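Uncharacterized protein (Bacteroides caccae, PDB 3NO2) is of unknown function but folds as a six-bladed beta-propeller with a family resemblance to the Mal s 1 allergen. Local coordinates at residues A[93-98]-A[124-129]. Sequence-based numbering, arbitrary orientation.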
ATOM      1  N   ALA A  93      -1.512  -8.194  -7.799  1.00  5.26           N
ATOM      2  CA  ALA A  93      -0.519  -8.084  -8.857  1.00  5.82           C
ATOM      3  C   ALA A  93       0.837  -8.599  -8.401  1.00  5.44           C
ATOM      4  O   ALA A  93       1.210  -8.395  -7.245  1.00  5.02           O
ATOM      5  CB  ALA A  93      -0.373  -6.622  -9.387  1.00  5.97           C
ATOM      6  N   TRP A  94       1.575  -9.192  -9.345  1.00  4.74           N
ATOM      7  CA  TRP A  94       2.922  -9.640  -9.101  1.00  4.92           C
ATOM      8  C   TRP A  94       3.932  -8.989 -10.025  1.00  5.51           C
ATOM      9  O   TRP A  94       3.734  -8.808 -11.229  1.00  5.89           O
ATOM     10  CB  TRP A  94       3.051 -11.170  -9.103  1.00  5.68           C
ATOM     11  CG  TRP A  94       2.912 -11.908 -10.390  1.00  5.29           C
ATOM     12  CD1 TRP A  94       3.777 -11.957 -11.444  1.00  6.93           C
ATOM     13  CD2 TRP A  94       1.830 -12.795 -10.732  1.00  5.95           C
ATOM     14  NE1 TRP A  94       3.304 -12.801 -12.414  1.00  7.22           N
ATOM     15  CE2 TRP A  94       2.120 -13.339 -11.989  1.00  6.20           C
ATOM     16  CE3 TRP A  94       0.670 -13.186 -10.073  1.00  6.55           C
ATOM     17  CZ2 TRP A  94       1.265 -14.258 -12.613  1.00  7.74           C
ATOM     18  CZ3 TRP A  94      -0.176 -14.134 -10.695  1.00  9.01           C
ATOM     19  CH2 TRP A  94       0.137 -14.621 -11.950  1.00  8.59           C
ATOM     20  N   CYS A  95       5.070  -8.650  -9.420  1.00  5.55           N
ATOM     21  CA  CYS A  95       6.277  -8.276 -10.120  1.00  6.02           C
ATOM     22  C   CYS A  95       6.860  -9.487 -10.793  1.00  5.92           C
ATOM     23  O   CYS A  95       6.833 -10.591 -10.224  1.00  6.81           O
ATOM     24  CB  CYS A  95       7.298  -7.721  -9.129  1.00  5.60           C
ATOM     25  SG  CYS A  95       6.606  -6.337  -8.126  1.00  6.31           S
ATOM     26  N   GLY A  96       7.382  -9.313 -11.991  1.00  5.47           N
ATOM     27  CA  GLY A  96       7.982 -10.436 -12.722  1.00  5.86           C
ATOM     28  C   GLY A  96       8.184 -10.085 -14.173  1.00  7.43           C
ATOM     29  O   GLY A  96       8.377  -8.910 -14.549  1.00  7.39           O
ATOM     30  N   HIS A  97       8.142 -11.129 -15.011  1.00  8.34           N
ATOM     31  CA  HIS A  97       8.417 -11.033 -16.468  1.00  7.40           C
ATOM     32  C   HIS A  97       7.484 -11.997 -17.204  1.00  9.26           C
ATOM     33  O   HIS A  97       7.873 -13.157 -17.453  1.00 10.40           O
ATOM     34  CB  HIS A  97       9.884 -11.348 -16.747  1.00  8.50           C
ATOM     35  CG  HIS A  97      10.794 -10.350 -16.114  1.00  8.67           C
ATOM     36  ND1 HIS A  97      10.831  -9.045 -16.538  1.00  8.67           N
ATOM     37  CD2 HIS A  97      11.649 -10.438 -15.069  1.00  8.85           C
ATOM     38  CE1 HIS A  97      11.655  -8.359 -15.776  1.00 10.02           C
ATOM     39  NE2 HIS A  97      12.167  -9.172 -14.876  1.00  8.35           N
ATOM     40  N   PRO A  98       6.250 -11.586 -17.474  1.00  7.99           N
ATOM     41  CA  PRO A  98       5.710 -10.243 -17.317  1.00  7.77           C
ATOM     42  C   PRO A  98       5.168  -9.953 -15.924  1.00  6.75           C
ATOM     43  O   PRO A  98       4.724 -10.849 -15.194  1.00  7.40           O
ATOM     44  CB  PRO A  98       4.555 -10.218 -18.313  1.00  9.92           C
ATOM     45  CG  PRO A  98       4.060 -11.618 -18.326  1.00 10.41           C
ATOM     46  CD  PRO A  98       5.327 -12.473 -18.226  1.00  9.35           C
ATOM     47  N   HIS A 124      11.769  -7.484  -7.464  1.00  6.70           N
ATOM     48  CA  HIS A 124      11.669  -6.708  -6.265  1.00  6.01           C
ATOM     49  C   HIS A 124      11.827  -5.187  -6.532  1.00  6.50           C
ATOM     50  O   HIS A 124      11.390  -4.398  -5.714  1.00  7.33           O
ATOM     51  CB  HIS A 124      12.762  -7.139  -5.249  1.00  7.28           C
ATOM     52  CG  HIS A 124      12.479  -6.792  -3.846  1.00  7.24           C
ATOM     53  ND1 HIS A 124      11.388  -7.288  -3.168  1.00  7.61           N
ATOM     54  CD2 HIS A 124      13.180  -6.068  -2.941  1.00  8.16           C
ATOM     55  CE1 HIS A 124      11.425  -6.867  -1.915  1.00  8.15           C
ATOM     56  NE2 HIS A 124      12.520  -6.138  -1.739  1.00  8.97           N
ATOM     57  N   ALA A 125      12.506  -4.812  -7.610  1.00  6.26           N
ATOM     58  CA  ALA A 125      12.738  -3.428  -7.967  1.00  6.71           C
ATOM     59  C   ALA A 125      11.645  -2.832  -8.820  1.00  6.30           C
ATOM     60  O   ALA A 125      11.803  -1.713  -9.327  1.00  6.46           O
ATOM     61  CB  ALA A 125      14.125  -3.293  -8.675  1.00  7.90           C
ATOM     62  N   GLN A 126      10.553  -3.560  -9.025  1.00  6.22           N
ATOM     63  CA  GLN A 126       9.401  -3.092  -9.799  1.00  5.76           C
ATOM     64  C   GLN A 126       8.442  -2.316  -8.899  1.00  5.81           C
ATOM     65  O   GLN A 126       8.735  -1.187  -8.505  1.00  6.44           O
ATOM     66  CB  GLN A 126       8.735  -4.235 -10.567  1.00  6.29           C
ATOM     67  CG  GLN A 126       9.684  -4.840 -11.623  1.00  6.24           C
ATOM     68  CD  GLN A 126       9.117  -6.057 -12.321  1.00  5.98           C
ATOM     69  OE1 GLN A 126       7.947  -6.404 -12.156  1.00  6.11           O
ATOM     70  NE2 GLN A 126       9.962  -6.746 -13.104  1.00  7.36           N
ATOM     71  N   PHE A 127       7.299  -2.894  -8.528  1.00  6.02           N
ATOM     72  CA  PHE A 127       6.268  -2.151  -7.822  1.00  5.05           C
ATOM     73  C   PHE A 127       5.908  -2.791  -6.501  1.00  4.52           C
ATOM     74  O   PHE A 127       6.264  -3.939  -6.172  1.00  5.61           O
ATOM     75  CB  PHE A 127       5.019  -2.001  -8.682  1.00  5.44           C
ATOM     76  CG  PHE A 127       4.457  -3.303  -9.188  1.00  6.33           C
ATOM     77  CD1 PHE A 127       3.643  -4.106  -8.398  1.00  5.87           C
ATOM     78  CD2 PHE A 127       4.798  -3.756 -10.463  1.00  7.34           C
ATOM     79  CE1 PHE A 127       3.116  -5.308  -8.923  1.00  7.95           C
ATOM     80  CE2 PHE A 127       4.261  -4.927 -10.957  1.00  8.74           C
ATOM     81  CZ  PHE A 127       3.442  -5.667 -10.179  1.00  7.22           C
ATOM     82  N   ARG A 128       5.143  -2.021  -5.708  1.00  5.32           N
ATOM     83  CA  ARG A 128       4.480  -2.526  -4.520  1.00  4.48           C
ATOM     84  C   ARG A 128       2.971  -2.446  -4.753  1.00  5.43           C
ATOM     85  O   ARG A 128       2.371  -3.479  -5.139  1.00  5.99           O
ATOM     86  CB  ARG A 128       4.969  -1.826  -3.260  1.00  5.68           C
ATOM     87  CG  ARG A 128       6.444  -2.083  -3.005  1.00  5.77           C
ATOM     88  CD  ARG A 128       6.745  -3.534  -2.635  1.00  5.50           C
ATOM     89  NE  ARG A 128       8.185  -3.759  -2.439  1.00  5.61           N
ATOM     90  CZ  ARG A 128       9.066  -4.020  -3.377  1.00  7.05           C
ATOM     91  NH1 ARG A 128       8.706  -4.172  -4.627  1.00  7.35           N
ATOM     92  NH2 ARG A 128      10.359  -4.055  -3.052  1.00  7.64           N
ATOM     93  N   GLN A 129       2.323  -1.287  -4.599  1.00  4.74           N
ATOM     94  CA  GLN A 129       0.866  -1.189  -4.659  1.00  6.00           C
ATOM     95  C   GLN A 129       0.392  -0.499  -5.945  1.00  6.58           C
ATOM     96  O   GLN A 129       0.416   0.726  -6.056  1.00  6.46           O
ATOM     97  CB  GLN A 129       0.337  -0.392  -3.462  1.00  4.91           C
ATOM     98  CG  GLN A 129       0.774  -0.924  -2.114  1.00  5.37           C
ATOM     99  CD  GLN A 129      -0.101  -0.396  -0.970  1.00  5.64           C
ATOM    100  OE1 GLN A 129      -0.799   0.618  -1.103  1.00  5.61           O
ATOM    101  NE2 GLN A 129      -0.058  -1.059   0.184  1.00  5.50           N
TER
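Cys95 ends the second strand of one propeller blade, strand 90-95, and meets Gln126 and Phe127 in the connection from that blade's outermost strand 110-116 to the innermost strand 131-132 of the next. The backbones come closest at Cys95 and Gln126 (CA to CA 6.1 Å), where the linker leaves a 3-10 turn. The carboxamide of Gln126 reads both polar atoms of Gly96: Gly96 N donates to Gln126 OE1 (3.0 Å), tilted from the Gln126 carbonyl plane, while Gln126 NE2 donates to Gly96 O (3.0 Å), which lies nearly in the Gln126 amide plane. The Gln126 side chain, extended beyond CG, carries the amide to the strand end. Both amide atoms have second partners, Ser99 OG at OE1 and Ile120 O at NE2, so the buried group is fixed against rotation. The His97 ring stands nearly upright to this amide, their planes 81° apart, and is hydrogen-bonded to the Glu117 carboxylate and the backbone O of Glu121. Cys95 SG accepts a hydrogen bond from Phe127 N (3.5 Å, N-H...S 154°) and lies over the Phe127 ring, 3.6 Å from its centroid. With CG of Phe127 between the backbone N and the carbonyl carbon (chi1 55°), the ring turns one face to the sulfur in a sulfur-aromatic contact. Val140 and Leu142 of the next blade touch the ring, while Phe127 CE1 packs on Ala93 CB at 3.8 Å.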